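PDB 1ZU4: ftsY from Mycoplasma mycoides, which serves as the receptor of the signal recognition particle, seen here as its NG domain, a helical bundle joined to a P-loop GTPase-type fold. Local coordinates for residues T69-E72 against N73-D76; A126-Y129 against A130-Y134. All blocks are in the same frame, centred on the assembly; numbering follows the deposited sequence.

Contact 1: residues T69-E72 against N73-D76; sequences TSFE and NIKD
Ser70 caps the start of helix 71-87 by taking a bond from the backbone of Asn73, three residues on. Its chi1 of 57° sets OG between its own N and carbonyl carbon, where Asn73 N reaches it at 3.2 Å; a serine hydroxyl is short enough to stand in for the carbonyl that a first-turn amide lacks. The backbone takes over at once: Ile74 N bonds Ser70 O at 3.2 Å, while Lys75 N and Asp76 N turn to Phe71 O and Glu72 O. A water accepts from both Ser70 N and Asn73 ND2, tying the amide of Asn73 back to the cap residue.

The charged pair lies within this first turn. Glu72, bent at chi2, brings OE2 to 3.0 Å from Lys75 NZ, which arrives nearly in line with the C-O bond and also bonds Phe312 O.

Apolar contacts fill the rest. Thr69 CG2 presses on Asn73 CB at 3.2 Å and lies 3.8 Å from Ile74 CD1. The extended lysine runs at about a right angle to the phenylalanine side chain, Lys75 CE 3.6 Å from Phe71 CE2; Phe71 and the buried Ile74 both rest on Phe36 of helix 34-46.

One amide at the helix start, that of Asn73, is thus answered by a hydroxyl, and the early carboxylate of Glu72 probably gains from the helix dipole as well as from the lysine.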
# COMPACT_ATOMS: atom_id res chain seq x y z
N THR A 69 -28.51 -8.72 21.35
CA THR A 69 -27.55 -7.62 21.31
C THR A 69 -28.25 -6.35 20.70
O THR A 69 -29.04 -6.45 19.74
CB THR A 69 -26.20 -8.07 20.62
OG1 THR A 69 -25.58 -9.11 21.42
CG2 THR A 69 -25.21 -6.95 20.50
N SER A 70 -28.03 -5.20 21.32
CA SER A 70 -28.52 -3.93 20.81
C SER A 70 -27.81 -3.68 19.50
O SER A 70 -26.68 -4.14 19.35
CB SER A 70 -28.15 -2.80 21.76
OG SER A 70 -26.74 -2.77 21.95
N PHE A 71 -28.41 -2.93 18.58
CA PHE A 71 -27.71 -2.63 17.32
C PHE A 71 -26.40 -1.87 17.50
O PHE A 71 -25.50 -1.95 16.66
CB PHE A 71 -28.62 -1.95 16.31
CG PHE A 71 -28.06 -1.96 14.91
CD1 PHE A 71 -27.98 -3.15 14.19
CD2 PHE A 71 -27.60 -0.80 14.34
CE1 PHE A 71 -27.47 -3.17 12.91
CE2 PHE A 71 -27.06 -0.84 13.07
CZ PHE A 71 -27.01 -2.01 12.36
N GLU A 72 -26.27 -1.15 18.59
CA GLU A 72 -25.03 -0.45 18.92
C GLU A 72 -23.89 -1.43 19.23
O GLU A 72 -22.73 -1.22 18.85
CB GLU A 72 -25.24 0.47 20.14
CG GLU A 72 -25.87 1.82 19.83
CD GLU A 72 -24.94 2.72 19.03
OE1 GLU A 72 -23.95 3.25 19.63
OE2 GLU A 72 -25.20 2.89 17.81
N ASN A 73 -24.23 -2.49 19.93
CA ASN A 73 -23.24 -3.50 20.25
C ASN A 73 -22.89 -4.38 19.05
O ASN A 73 -21.79 -4.93 19.01
CB ASN A 73 -23.67 -4.31 21.49
CG ASN A 73 -23.37 -3.55 22.82
OD1 ASN A 73 -22.41 -2.77 22.91
ND2 ASN A 73 -24.18 -3.80 23.83
N ILE A 74 -23.79 -4.48 18.06
CA ILE A 74 -23.45 -5.24 16.83
C ILE A 74 -22.37 -4.47 16.05
O ILE A 74 -21.39 -5.06 15.54
CB ILE A 74 -24.65 -5.47 15.93
CG1 ILE A 74 -25.44 -6.70 16.38
CG2 ILE A 74 -24.21 -5.77 14.48
CD1 ILE A 74 -26.64 -6.36 17.06
N LYS A 75 -22.55 -3.15 15.98
CA LYS A 75 -21.61 -2.24 15.35
C LYS A 75 -20.23 -2.35 15.99
O LYS A 75 -19.23 -2.37 15.30
CB LYS A 75 -22.09 -0.80 15.48
CG LYS A 75 -23.25 -0.39 14.65
CD LYS A 75 -23.85 0.89 15.30
CE LYS A 75 -24.76 1.62 14.31
NZ LYS A 75 -25.08 2.97 14.81
N ASP A 76 -20.18 -2.45 17.32
CA ASP A 76 -18.88 -2.52 18.01
C ASP A 76 -18.20 -3.83 17.63
O ASP A 76 -16.97 -3.92 17.41
CB ASP A 76 -19.06 -2.45 19.54
CG ASP A 76 -19.46 -1.04 20.04
OD1 ASP A 76 -20.04 -0.94 21.15
OD2 ASP A 76 -19.22 -0.04 19.33
O HOH W 1 -26.38 -5.40 24.03

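Contact 2: residues A126-Y129 against A130-Y134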
# COMPACT_ATOMS: atom_id res chain seq x y z
N ALA A 126 10.25 9.46 -0.41
CA ALA A 126 11.47 10.23 -0.18
C ALA A 126 11.20 11.42 0.78
O ALA A 126 11.96 11.64 1.74
CB ALA A 126 12.07 10.74 -1.54
N ASN A 127 10.16 12.19 0.47
CA ASN A 127 9.69 13.30 1.31
C ASN A 127 9.36 12.89 2.76
O ASN A 127 9.66 13.64 3.68
CB ASN A 127 8.45 14.00 0.71
CG ASN A 127 8.15 15.34 1.39
OD1 ASN A 127 7.11 15.52 2.05
ND2 ASN A 127 9.08 16.27 1.27
N TYR A 128 8.74 11.72 2.92
CA TYR A 128 8.37 11.18 4.23
C TYR A 128 9.59 10.98 5.10
O TYR A 128 9.58 11.34 6.31
CB TYR A 128 7.61 9.84 4.05
CG TYR A 128 7.19 9.14 5.33
CD1 TYR A 128 5.92 9.33 5.89
CD2 TYR A 128 8.05 8.23 5.95
CE1 TYR A 128 5.55 8.62 7.08
CE2 TYR A 128 7.70 7.56 7.10
CZ TYR A 128 6.48 7.75 7.67
OH TYR A 128 6.20 7.01 8.82
N TYR A 129 10.66 10.39 4.53
CA TYR A 129 11.88 10.18 5.32
C TYR A 129 12.70 11.47 5.45
O TYR A 129 13.31 11.72 6.51
CB TYR A 129 12.71 9.01 4.75
CG TYR A 129 12.02 7.73 5.09
CD1 TYR A 129 11.22 7.08 4.14
CD2 TYR A 129 12.08 7.22 6.37
CE1 TYR A 129 10.52 5.92 4.45
CE2 TYR A 129 11.36 6.05 6.72
CZ TYR A 129 10.59 5.41 5.74
OH TYR A 129 9.86 4.27 6.05
N ALA A 130 12.69 12.29 4.41
CA ALA A 130 13.45 13.55 4.42
C ALA A 130 12.95 14.47 5.52
O ALA A 130 13.76 15.06 6.25
CB ALA A 130 13.41 14.26 3.05
N GLU A 131 11.62 14.55 5.67
CA GLU A 131 11.01 15.25 6.81
C GLU A 131 11.35 14.67 8.19
O GLU A 131 11.32 15.37 9.21
CB GLU A 131 9.50 15.39 6.60
CG GLU A 131 9.20 16.17 5.32
CD GLU A 131 8.19 17.32 5.49
OE1 GLU A 131 8.35 18.15 6.42
OE2 GLU A 131 7.27 17.42 4.65
N LEU A 132 11.70 13.39 8.24
CA LEU A 132 12.08 12.78 9.51
C LEU A 132 13.56 13.02 9.80
O LEU A 132 14.09 12.54 10.80
CB LEU A 132 11.71 11.29 9.54
CG LEU A 132 10.20 10.98 9.55
CD1 LEU A 132 9.91 9.51 9.25
CD2 LEU A 132 9.62 11.39 10.90
N GLY A 133 14.21 13.81 8.93
CA GLY A 133 15.62 14.18 9.07
C GLY A 133 16.64 13.33 8.34
O GLY A 133 17.84 13.51 8.52
N TYR A 134 16.19 12.41 7.53
CA TYR A 134 17.09 11.48 6.85
C TYR A 134 17.58 12.02 5.50
O TYR A 134 16.91 12.85 4.85
CB TYR A 134 16.42 10.11 6.72
CG TYR A 134 16.06 9.47 8.06
CD1 TYR A 134 14.73 9.46 8.53
CD2 TYR A 134 17.03 8.88 8.87
CE1 TYR A 134 14.40 8.88 9.76
CE2 TYR A 134 16.70 8.29 10.08
CZ TYR A 134 15.40 8.30 10.54
OH TYR A 134 15.11 7.69 11.74
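Tyr129 and Tyr134 meet where helix 118-131 ends, and one carbonyl holds the turn between them. Tyr129 O accepts from Tyr134 N at 3.1 Å with an N-H...O angle of 161°, and more weakly from Leu132 N. The ring of Tyr134 comes to the same oxygen by its edge, CD1 lying 3.3 Å from Tyr129 O, and this CD1 also approaches the edge of the Tyr129 ring. Phe100 joins the two aromatics, stacked on Tyr129 and edge-to-face with Tyr134.

The buried side faces the sheet. Ala126 and Ala130 have side chains small enough to let the helix lie against the strands: both touch Val164, and Ala126 also meets Val136, Ile138 and Leu196. Their backbones are joined by a bond of 2.8 Å from Ala130 N to Ala126 O. Tyr129 touches Val136 and Leu194 there. A chi1 of 178° in Tyr128 swings its ring away from its own amide and over one face of the Tyr129 ring, Tyr128 CD2 standing 3.6 Å above that plane, over the centre.

A Schellman motif closes the helix, with Gly133 N bonded to Ala130 O inside the bond from Tyr134 N to Tyr129 O. Gly133 has a phi of 94°, at which a side chain would jam against the preceding carbonyl oxygen, and glycine avoids this. The chain can then turn back toward strand 136-140, completing the helical arm of a beta-alpha-beta crossover that began at strand 106-111.

Toward solvent the contacts are sparser. The exposed Leu132 uses one branch: CD1 sits 3.6 Å from Tyr128 CE2, and CG rests 3.3 Å from Tyr128 O. Exposed Glu131 sets its CG beyond the end of the Asn127 carbonyl, 3.0 Å from Asn127 O, which accepts from Glu131 N at 2.9 Å.

In the fold
Starting from the N terminus, the chain builds the helical bundle first, and contact 1 opens its helix 71-87 after the turn that follows helix 51-64. Contact 2 comes later, at the close of helix 118-131 in the GTPase domain. Each joins adjoining residues, so neither closes a long loop; they run in series, without nesting or crossing. The centres of contact 1 and contact 2 are about 42 Å apart. The nearest atoms of contact 1 and contact 2 are about 27 Å apart, with no touch. Contact 1 marks a helix start beside helix 34-46 and the C-terminal residues Phe312 and Met313, whereas contact 2 marks a helix end against strands 136-140, 164-167 and 194-198 of the central sheet.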